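Local coordinates for protein ribonucleotide monophosphatase NagD (Escherichia coli, PDB 2C4N) that removes phosphate from nucleotides and other phosphorylated substrates as a magnesium-dependent phosphatase of the haloacid dehalogenase (HAD) superfamily, at residues R55-A59 against G60-P64; D201-R204 against T205-A209; S225-D228 against D229-S232. One frame throughout, in Å; residues are numbered along the deposited sequence.

Contact 1: R55-A59 against G60-P64; sequences RFATA and GVDVP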
ATOM      1  N   ARG A  55     -31.688 -16.544 -14.961  1.00 19.98           N
ATOM      2  CA  ARG A  55     -30.392 -16.825 -15.576  1.00 20.32           C
ATOM      3  C   ARG A  55     -30.089 -18.319 -15.469  1.00 18.83           C
ATOM      4  O   ARG A  55     -29.641 -18.943 -16.432  1.00 19.09           O
ATOM      5  CB  ARG A  55     -29.303 -16.011 -14.872  1.00 22.78           C
ATOM      6  CG  ARG A  55     -27.879 -16.350 -15.283  1.00 24.75           C
ATOM      7  CD  ARG A  55     -26.890 -15.578 -14.418  1.00 25.37           C
ATOM      8  NE  ARG A  55     -25.515 -16.052 -14.562  1.00 24.62           N
ATOM      9  CZ  ARG A  55     -24.543 -15.761 -13.703  1.00 24.97           C
ATOM     10  NH1 ARG A  55     -24.802 -14.998 -12.649  1.00 24.73           N
ATOM     11  NH2 ARG A  55     -23.320 -16.238 -13.887  1.00 22.84           N
ATOM     12  N   PHE A  56     -30.338 -18.892 -14.294  1.00 18.44           N
ATOM     13  CA  PHE A  56     -30.102 -20.315 -14.062  1.00 18.30           C
ATOM     14  C   PHE A  56     -31.040 -21.175 -14.909  1.00 20.73           C
ATOM     15  O   PHE A  56     -30.620 -22.161 -15.516  1.00 20.17           O
ATOM     16  CB  PHE A  56     -30.307 -20.658 -12.584  1.00 15.62           C
ATOM     17  CG  PHE A  56     -29.049 -20.574 -11.750  1.00 17.47           C
ATOM     18  CD1 PHE A  56     -28.303 -19.401 -11.699  1.00 17.18           C
ATOM     19  CD2 PHE A  56     -28.618 -21.673 -11.016  1.00 17.09           C
ATOM     20  CE1 PHE A  56     -27.136 -19.322 -10.921  1.00 19.52           C
ATOM     21  CE2 PHE A  56     -27.459 -21.609 -10.238  1.00 19.83           C
ATOM     22  CZ  PHE A  56     -26.716 -20.427 -10.192  1.00 18.40           C
ATOM     23  N   ALA A  57     -32.311 -20.794 -14.940  1.00 19.83           N
ATOM     24  CA  ALA A  57     -33.309 -21.533 -15.707  1.00 21.39           C
ATOM     25  C   ALA A  57     -32.988 -21.485 -17.201  1.00 21.12           C
ATOM     26  O   ALA A  57     -33.158 -22.473 -17.911  1.00 21.68           O
ATOM     27  CB  ALA A  57     -34.696 -20.964 -15.441  1.00 21.42           C
ATOM     28  N   THR A  58     -32.527 -20.334 -17.674  1.00 21.75           N
ATOM     29  CA  THR A  58     -32.170 -20.180 -19.081  1.00 22.28           C
ATOM     30  C   THR A  58     -31.033 -21.148 -19.403  1.00 23.66           C
ATOM     31  O   THR A  58     -30.932 -21.666 -20.519  1.00 22.94           O
ATOM     32  CB  THR A  58     -31.704 -18.737 -19.383  1.00 24.11           C
ATOM     33  OG1 THR A  58     -32.778 -17.822 -19.137  1.00 21.91           O
ATOM     34  CG2 THR A  58     -31.252 -18.611 -20.832  1.00 23.20           C
ATOM     35  N   ALA A  59     -30.185 -21.397 -18.409  1.00 25.31           N
ATOM     36  CA  ALA A  59     -29.042 -22.292 -18.566  1.00 26.07           C
ATOM     37  C   ALA A  59     -29.414 -23.746 -18.299  1.00 26.72           C
ATOM     38  O   ALA A  59     -28.564 -24.632 -18.357  1.00 26.80           O
ATOM     39  CB  ALA A  59     -27.912 -21.865 -17.633  1.00 24.63           C
ATOM     40  N   GLY A  60     -30.681 -23.987 -17.987  1.00 28.64           N
ATOM     41  CA  GLY A  60     -31.124 -25.347 -17.735  1.00 28.30           C
ATOM     42  C   GLY A  60     -31.095 -25.817 -16.293  1.00 29.05           C
ATOM     43  O   GLY A  60     -31.287 -27.002 -16.037  1.00 30.10           O
ATOM     44  N   VAL A  61     -30.860 -24.907 -15.350  1.00 24.51           N
ATOM     45  CA  VAL A  61     -30.825 -25.263 -13.932  1.00 24.94           C
ATOM     46  C   VAL A  61     -32.002 -24.603 -13.217  1.00 24.92           C
ATOM     47  O   VAL A  61     -32.111 -23.376 -13.182  1.00 23.10           O
ATOM     48  CB  VAL A  61     -29.516 -24.793 -13.255  1.00 24.76           C
ATOM     49  CG1 VAL A  61     -29.483 -25.277 -11.814  1.00 23.71           C
ATOM     50  CG2 VAL A  61     -28.307 -25.310 -14.028  1.00 24.26           C
ATOM     51  N   ASP A  62     -32.878 -25.418 -12.640  1.00 23.39           N
ATOM     52  CA  ASP A  62     -34.052 -24.890 -11.953  1.00 24.77           C
ATOM     53  C   ASP A  62     -33.962 -24.862 -10.431  1.00 23.41           C
ATOM     54  O   ASP A  62     -33.849 -25.902  -9.787  1.00 23.28           O
ATOM     55  CB  ASP A  62     -35.300 -25.680 -12.355  1.00 41.33           C
ATOM     56  CG  ASP A  62     -35.570 -25.630 -13.842  1.00 45.70           C
ATOM     57  OD1 ASP A  62     -35.299 -24.583 -14.465  1.00 46.59           O
ATOM     58  OD2 ASP A  62     -36.070 -26.636 -14.390  1.00 49.54           O
ATOM     59  N   VAL A  63     -34.018 -23.658  -9.868  1.00 23.57           N
ATOM     60  CA  VAL A  63     -33.972 -23.463  -8.421  1.00 23.35           C
ATOM     61  C   VAL A  63     -34.882 -22.293  -8.056  1.00 23.25           C
ATOM     62  O   VAL A  63     -35.202 -21.460  -8.898  1.00 22.98           O
ATOM     63  CB  VAL A  63     -32.536 -23.155  -7.922  1.00 23.41           C
ATOM     64  CG1 VAL A  63     -31.637 -24.362  -8.132  1.00 23.77           C
ATOM     65  CG2 VAL A  63     -31.975 -21.949  -8.656  1.00 22.39           C
ATOM     66  N   PRO A  64     -35.324 -22.231  -6.794  1.00 24.25           N
ATOM     67  CA  PRO A  64     -36.203 -21.167  -6.294  1.00 24.25           C
ATOM     68  C   PRO A  64     -35.470 -19.829  -6.171  1.00 24.54           C
ATOM     69  O   PRO A  64     -34.249 -19.800  -5.992  1.00 22.93           O
ATOM     70  CB  PRO A  64     -36.635 -21.693  -4.925  1.00 30.05           C
ATOM     71  CG  PRO A  64     -36.443 -23.185  -5.032  1.00 31.86           C
ATOM     72  CD  PRO A  64     -35.164 -23.295  -5.791  1.00 29.43           C
TER
HETATM   73  O   HOH W   1     -35.189 -24.211 -17.397  1.00 31.97           O
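Phe56 and Val61 lie side by side where helix 49-58 gives way to loop, both side chains pointing the same way into the protein. Val61 turns its CG1 anti to the backbone N (chi1 -176°), which brings this methyl to the edge of the phenyl ring, near its plane, with Val61 CG1 at 3.8 Å from Phe56 CD2. The same ring corner also receives Val63, whose CG2 comes in obliquely at 4.1 Å from Phe56 CD2. Nearer the backbone, Phe56 CB rests 3.3 Å from Val61 O, a carbonyl oxygen that also takes a CA-H...O contact from Ala57 CA. Beyond the two segments, Phe68 meets the ring edge-to-face, while Leu28 of helix 24-33 touches Val61 and Val63, and Met32 of the same helix touches Val63.

The backbone closes the helix as a Schellman motif, with Gly60 as the residue that leaves the helical conformation at positive phi (93°). Two bonds lead back into the last turn: Val61 N donates to Phe56 O at 2.8 Å, and Gly60 N to Ala57 O at 2.9 Å.

On the outer side, Asp62 starts away from the helix, but its carboxylate bends back until OD1 lies 3.8 Å from Ala57 CB. A water donates to Asp62 OD1 and to Ala57 O, whose second partner is Gly60 N. One residue before Phe56, Arg55 extends in the other direction and forms a salt bridge with Asp11; as in related phosphatases, it probably orients this aspartate, the presumed catalytic residue, for proton transfer.

Contact 2: D201-R204 against T205-A209; sequences DNLR and TDILA. With MG (magnesium ion), chain B; PO4 (phosphate ion), chain C.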
ATOM      1  N   ASP A 201     -14.767 -21.518  -5.775  1.00 13.05           N
ATOM      2  CA  ASP A 201     -13.651 -21.696  -6.700  1.00 13.03           C
ATOM      3  C   ASP A 201     -12.484 -20.750  -6.435  1.00 14.70           C
ATOM      4  O   ASP A 201     -11.421 -20.899  -7.038  1.00 16.45           O
ATOM      5  CB  ASP A 201     -14.118 -21.482  -8.138  1.00 14.18           C
ATOM      6  CG  ASP A 201     -14.592 -20.068  -8.379  1.00 16.10           C
ATOM      7  OD1 ASP A 201     -15.481 -19.631  -7.627  1.00 19.39           O
ATOM      8  OD2 ASP A 201     -14.081 -19.399  -9.304  1.00 16.20           O
ATOM      9  N   ASN A 202     -12.680 -19.778  -5.548  1.00 16.41           N
ATOM     10  CA  ASN A 202     -11.625 -18.814  -5.247  1.00 16.78           C
ATOM     11  C   ASN A 202     -11.064 -18.967  -3.835  1.00 17.01           C
ATOM     12  O   ASN A 202     -11.730 -18.646  -2.851  1.00 17.26           O
ATOM     13  CB  ASN A 202     -12.149 -17.388  -5.422  1.00 18.57           C
ATOM     14  CG  ASN A 202     -11.031 -16.364  -5.488  1.00 19.11           C
ATOM     15  OD1 ASN A 202      -9.962 -16.564  -4.915  1.00 19.94           O
ATOM     16  ND2 ASN A 202     -11.276 -15.261  -6.185  1.00 20.92           N
ATOM     17  N   LEU A 203      -9.826 -19.439  -3.744  1.00 14.45           N
ATOM     18  CA  LEU A 203      -9.173 -19.632  -2.458  1.00 15.88           C
ATOM     19  C   LEU A 203      -9.142 -18.366  -1.618  1.00 15.53           C
ATOM     20  O   LEU A 203      -9.327 -18.416  -0.404  1.00 14.84           O
ATOM     21  CB  LEU A 203      -7.736 -20.120  -2.670  1.00 21.16           C
ATOM     22  CG  LEU A 203      -7.535 -21.609  -2.972  1.00 22.22           C
ATOM     23  CD1 LEU A 203      -6.148 -21.838  -3.544  1.00 24.72           C
ATOM     24  CD2 LEU A 203      -7.730 -22.417  -1.695  1.00 22.12           C
ATOM     25  N   ARG A 204      -8.915 -17.234  -2.272  1.00 19.23           N
ATOM     26  CA  ARG A 204      -8.810 -15.958  -1.575  1.00 23.55           C
ATOM     27  C   ARG A 204     -10.117 -15.286  -1.178  1.00 21.75           C
ATOM     28  O   ARG A 204     -10.098 -14.248  -0.520  1.00 21.45           O
ATOM     29  CB  ARG A 204      -7.952 -14.998  -2.404  1.00 36.88           C
ATOM     30  CG  ARG A 204      -6.546 -15.537  -2.619  1.00 45.79           C
ATOM     31  CD  ARG A 204      -5.670 -14.627  -3.465  1.00 53.79           C
ATOM     32  NE  ARG A 204      -4.390 -15.272  -3.758  1.00 60.86           N
ATOM     33  CZ  ARG A 204      -3.421 -15.469  -2.867  1.00 64.37           C
ATOM     34  NH1 ARG A 204      -3.570 -15.062  -1.611  1.00 65.63           N
ATOM     35  NH2 ARG A 204      -2.308 -16.097  -3.226  1.00 65.66           N
ATOM     36  N   THR A 205     -11.248 -15.865  -1.566  1.00 20.52           N
ATOM     37  CA  THR A 205     -12.532 -15.276  -1.206  1.00 18.80           C
ATOM     38  C   THR A 205     -13.491 -16.292  -0.584  1.00 17.66           C
ATOM     39  O   THR A 205     -13.837 -16.181   0.591  1.00 18.25           O
ATOM     40  CB  THR A 205     -13.193 -14.587  -2.427  1.00 19.17           C
ATOM     41  OG1 THR A 205     -13.460 -15.551  -3.448  1.00 18.82           O
ATOM     42  CG2 THR A 205     -12.262 -13.509  -2.997  1.00 19.60           C
ATOM     43  N   ASP A 206     -13.914 -17.289  -1.356  1.00 14.61           N
ATOM     44  CA  ASP A 206     -14.829 -18.301  -0.824  1.00 16.20           C
ATOM     45  C   ASP A 206     -14.194 -19.095   0.310  1.00 15.59           C
ATOM     46  O   ASP A 206     -14.756 -19.223   1.397  1.00 14.98           O
ATOM     47  CB  ASP A 206     -15.238 -19.294  -1.914  1.00 17.09           C
ATOM     48  CG  ASP A 206     -15.833 -18.621  -3.122  1.00 16.73           C
ATOM     49  OD1 ASP A 206     -16.900 -17.986  -2.980  1.00 16.30           O
ATOM     50  OD2 ASP A 206     -15.227 -18.732  -4.210  1.00 18.04           O
ATOM     51  N   ILE A 207     -13.006 -19.624   0.048  1.00 13.83           N
ATOM     52  CA  ILE A 207     -12.324 -20.445   1.030  1.00 16.01           C
ATOM     53  C   ILE A 207     -11.851 -19.665   2.251  1.00 15.79           C
ATOM     54  O   ILE A 207     -12.071 -20.095   3.384  1.00 17.07           O
ATOM     55  CB  ILE A 207     -11.142 -21.188   0.376  1.00 17.76           C
ATOM     56  CG1 ILE A 207     -11.606 -21.822  -0.947  1.00 18.38           C
ATOM     57  CG2 ILE A 207     -10.623 -22.267   1.321  1.00 17.59           C
ATOM     58  CD1 ILE A 207     -12.780 -22.801  -0.808  1.00 17.89           C
ATOM     59  N   LEU A 208     -11.223 -18.515   2.020  1.00 19.35           N
ATOM     60  CA  LEU A 208     -10.738 -17.682   3.116  1.00 20.96           C
ATOM     61  C   LEU A 208     -11.889 -17.271   4.039  1.00 19.94           C
ATOM     62  O   LEU A 208     -11.773 -17.359   5.263  1.00 19.74           O
ATOM     63  CB  LEU A 208     -10.037 -16.433   2.567  1.00 20.80           C
ATOM     64  CG  LEU A 208      -9.528 -15.400   3.583  1.00 21.31           C
ATOM     65  CD1 LEU A 208      -8.529 -16.043   4.533  1.00 22.42           C
ATOM     66  CD2 LEU A 208      -8.887 -14.236   2.843  1.00 22.86           C
ATOM     67  N   ALA A 209     -12.999 -16.830   3.455  1.00 20.19           N
ATOM     68  CA  ALA A 209     -14.151 -16.417   4.254  1.00 18.93           C
ATOM     69  C   ALA A 209     -14.748 -17.593   5.017  1.00 18.69           C
ATOM     70  O   ALA A 209     -15.020 -17.494   6.215  1.00 18.06           O
ATOM     71  CB  ALA A 209     -15.209 -15.783   3.360  1.00 17.22           C
TER
HETATM   72 MG    MG B1251     -16.658 -17.707  -7.874  1.00 22.83          MG
HETATM   73  P   PO4 C1252     -15.210 -13.366  -5.925  1.00 28.29           P
HETATM   74  O1  PO4 C1252     -16.459 -13.178  -6.705  1.00 27.84           O
HETATM   75  O2  PO4 C1252     -14.080 -13.609  -6.853  1.00 28.33           O
HETATM   76  O3  PO4 C1252     -14.939 -12.147  -5.126  1.00 26.29           O
HETATM   77  O4  PO4 C1252     -15.363 -14.526  -5.015  1.00 24.95           O
HETATM   78  O   HOH W   2     -15.101 -16.820  -9.372  1.00 21.42           O
HETATM   79  O   HOH W   3     -15.475 -17.047  -5.995  1.00 20.05           O
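Asn202 and Thr205 cross closely at the start of helix 203-212, beside a bound phosphate. The Asn202 side chain begins tightly packed, with CB only 3.0 Å from Thr205 OG1. Its CG, turned anti to the backbone N (chi1 -165°), runs on past the same hydroxyl. There the amide divides its work. OD1 caps the helix by accepting Arg204 N at 2.9 Å, with the donor tilted out of the carbonyl plane, and ND2 extends a weak hydrogen bond to phosphate O2. Thr205 OG1 donates to phosphate O4 at 2.7 Å, and Lys176 holds the same ion.

Asp206 turns back under this cap. Its OD2 takes Asn202 N at 3.1 Å through the anti lone pair and, more weakly, Asp201 N, while a water that ligates the magnesium ion also donates to it and to phosphate O4. The other oxygen, OD1, forms a salt bridge with Lys176. Asp201 OD1 binds the magnesium ion directly at 2.3 Å. Its OD2 accepts from Val224 N and from a second metal-bound water.

Along the first turn, Thr205 N bonds to Asn202 O, which also receives a weak bond from Ile207 N in a widened pi-type turn. Leu203 CD2 packs on Ile207 CG1 at 4.0 Å, facing strand 216-220. The GDxxxxD sequence, running from the end of strand 196-200 into helix 203-212, with one aspartate on the metal and the other on the backbone and the lysine, is the fourth sequence motif of HAD phosphatases.

Contact 3: S225-D228 against D229-S232; sequences SSLD and DIDS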
ATOM      1  N   SER A 225      -9.225 -20.350  -8.892  1.00 19.67           N
ATOM      2  CA  SER A 225      -8.093 -21.048  -8.289  1.00 20.23           C
ATOM      3  C   SER A 225      -7.733 -22.381  -8.930  1.00 21.56           C
ATOM      4  O   SER A 225      -8.592 -23.103  -9.444  1.00 20.40           O
ATOM      5  CB  SER A 225      -8.353 -21.263  -6.796  1.00 19.91           C
ATOM      6  OG  SER A 225      -8.377 -20.029  -6.103  1.00 19.93           O
ATOM      7  N   SER A 226      -6.442 -22.700  -8.887  1.00 19.10           N
ATOM      8  CA  SER A 226      -5.941 -23.956  -9.427  1.00 22.91           C
ATOM      9  C   SER A 226      -5.341 -24.769  -8.285  1.00 24.88           C
ATOM     10  O   SER A 226      -4.986 -24.229  -7.233  1.00 24.21           O
ATOM     11  CB  SER A 226      -4.889 -23.698 -10.503  1.00 31.67           C
ATOM     12  OG  SER A 226      -3.766 -23.052  -9.946  1.00 38.43           O
ATOM     13  N   LEU A 227      -5.217 -26.070  -8.500  1.00 23.98           N
ATOM     14  CA  LEU A 227      -4.708 -26.962  -7.473  1.00 27.48           C
ATOM     15  C   LEU A 227      -3.369 -26.581  -6.849  1.00 30.52           C
ATOM     16  O   LEU A 227      -3.209 -26.665  -5.629  1.00 28.74           O
ATOM     17  CB  LEU A 227      -4.636 -28.389  -8.023  1.00 26.49           C
ATOM     18  CG  LEU A 227      -4.259 -29.469  -7.002  1.00 26.75           C
ATOM     19  CD1 LEU A 227      -5.244 -29.424  -5.846  1.00 24.53           C
ATOM     20  CD2 LEU A 227      -4.253 -30.844  -7.661  1.00 25.82           C
ATOM     21  N   ASP A 228      -2.409 -26.156  -7.665  1.00 30.89           N
ATOM     22  CA  ASP A 228      -1.108 -25.803  -7.117  1.00 33.67           C
ATOM     23  C   ASP A 228      -1.144 -24.567  -6.225  1.00 33.91           C
ATOM     24  O   ASP A 228      -0.186 -24.295  -5.501  1.00 33.85           O
ATOM     25  CB  ASP A 228      -0.065 -25.618  -8.229  1.00 63.89           C
ATOM     26  CG  ASP A 228      -0.429 -24.523  -9.209  1.00 69.09           C
ATOM     27  OD1 ASP A 228      -1.145 -23.573  -8.824  1.00 71.08           O
ATOM     28  OD2 ASP A 228       0.018 -24.608 -10.371  1.00 70.91           O
ATOM     29  N   ASP A 229      -2.249 -23.827  -6.260  1.00 38.83           N
ATOM     30  CA  ASP A 229      -2.371 -22.628  -5.431  1.00 37.37           C
ATOM     31  C   ASP A 229      -2.480 -22.942  -3.937  1.00 38.02           C
ATOM     32  O   ASP A 229      -2.293 -22.055  -3.106  1.00 39.19           O
ATOM     33  CB  ASP A 229      -3.595 -21.791  -5.843  1.00 37.07           C
ATOM     34  CG  ASP A 229      -3.422 -21.104  -7.185  1.00 34.93           C
ATOM     35  OD1 ASP A 229      -2.277 -20.747  -7.532  1.00 34.60           O
ATOM     36  OD2 ASP A 229      -4.435 -20.900  -7.890  1.00 33.63           O
ATOM     37  N   ILE A 230      -2.772 -24.194  -3.588  1.00 29.79           N
ATOM     38  CA  ILE A 230      -2.919 -24.560  -2.181  1.00 30.46           C
ATOM     39  C   ILE A 230      -1.616 -24.934  -1.475  1.00 32.97           C
ATOM     40  O   ILE A 230      -1.552 -24.944  -0.245  1.00 32.04           O
ATOM     41  CB  ILE A 230      -3.904 -25.748  -1.992  1.00 38.03           C
ATOM     42  CG1 ILE A 230      -3.242 -27.055  -2.438  1.00 39.00           C
ATOM     43  CG2 ILE A 230      -5.185 -25.506  -2.785  1.00 34.50           C
ATOM     44  CD1 ILE A 230      -3.890 -28.313  -1.849  1.00 38.90           C
ATOM     45  N   ASP A 231      -0.573 -25.216  -2.250  1.00 37.57           N
ATOM     46  CA  ASP A 231       0.709 -25.630  -1.691  1.00 37.27           C
ATOM     47  C   ASP A 231       1.261 -24.662  -0.651  1.00 36.81           C
ATOM     48  O   ASP A 231       1.590 -25.060   0.467  1.00 36.30           O
ATOM     49  CB  ASP A 231       1.747 -25.825  -2.810  1.00 58.44           C
ATOM     50  CG  ASP A 231       1.306 -26.846  -3.854  1.00 60.95           C
ATOM     51  OD1 ASP A 231       0.430 -27.682  -3.540  1.00 61.19           O
ATOM     52  OD2 ASP A 231       1.843 -26.824  -4.986  1.00 62.34           O
ATOM     53  N   SER A 232       1.347 -23.387  -1.015  1.00 37.45           N
ATOM     54  CA  SER A 232       1.884 -22.373  -0.113  1.00 37.57           C
ATOM     55  C   SER A 232       0.818 -21.719   0.765  1.00 37.37           C
ATOM     56  O   SER A 232       1.138 -20.918   1.640  1.00 37.09           O
ATOM     57  CB  SER A 232       2.618 -21.303  -0.927  1.00 28.89           C
ATOM     58  OG  SER A 232       1.750 -20.701  -1.864  1.00 29.07           O
TER
HETATM   59  O   HOH W   4      -5.994 -18.638  -6.195  1.00 22.61           O
HETATM   60  O   HOH W   5      -1.447 -29.420  -4.727  1.00 39.33           O
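Ser226 and Asp229 open a short 3-10 turn, held by successive bonds from each N-H to the carbonyl three residues earlier. Asp229 N donates to Ser226 O at 2.9 Å, and Ile230 N to Leu227 O at 3.2 Å with a nearly straight angle of 171°. The third, Asp231 N to Asp228 O, is weak, and 230-232 have helical backbone angles without the regular bonds.

The side chains lace the start of this turn together. Asp229 places its carboxylate back over the entry, where OD2 accepts Ser226 N at 2.9 Å in a bond that is almost linear at the hydrogen yet meets the oxygen from above the carboxylate plane. This is the backbone-returning half of a capping box. The reciprocal bond is not made: Ser226 OG lies 4.1 Å from Asp229 N, which is bonded to Ser226 O; the hydroxyl donates to Asp228 OD1 at 2.9 Å. It sits between the backbone N and the carbonyl carbon (chi1 64°), which directs it along the turn to Asp228. Asp228 OD1 also lies 3.3 Å from Asp229 OD1, with the carboxylate planes 63° apart; the bonds from Ser226 probably offset part of the repulsion. A water links Asp229 OD2, weakly, to Ser225 OG, which also accepts a hydrogen bond from Leu203 N.

Ile230 lays CG1 against Leu227 O at 3.2 Å, and its CD1 approaches Leu227 CD1. Both side chains reach Ile240. Arg236 bonds to the carbonyl oxygens of Ile230 and Asp231 from further along the loop. A capped 3-10 turn thus forms part of the connection from strand 216-220 to edge strand 239-241 of the parallel sheet in the HAD core.

Contacts 2 and 3 adjoin, their centres 12 Å apart: Asp201 O receives Ser225 N at 2.9 Å, and Leu203 CD1 packs on Asp229 CB. The 3-10 turn therefore backs the loop that holds the magnesium ion, with the Ser225 side chain about 9 Å from the metal. Contact 1 stands apart, its centre 24 Å from that of contact 2 and its nearest atoms about 11 Å away. It joins the active site from another direction: Arg55 pairs with the carboxylate of Asp11, whose backbone O binds the magnesium ion along with Asp9 OD2 and Asp201 OD1 of contact 2.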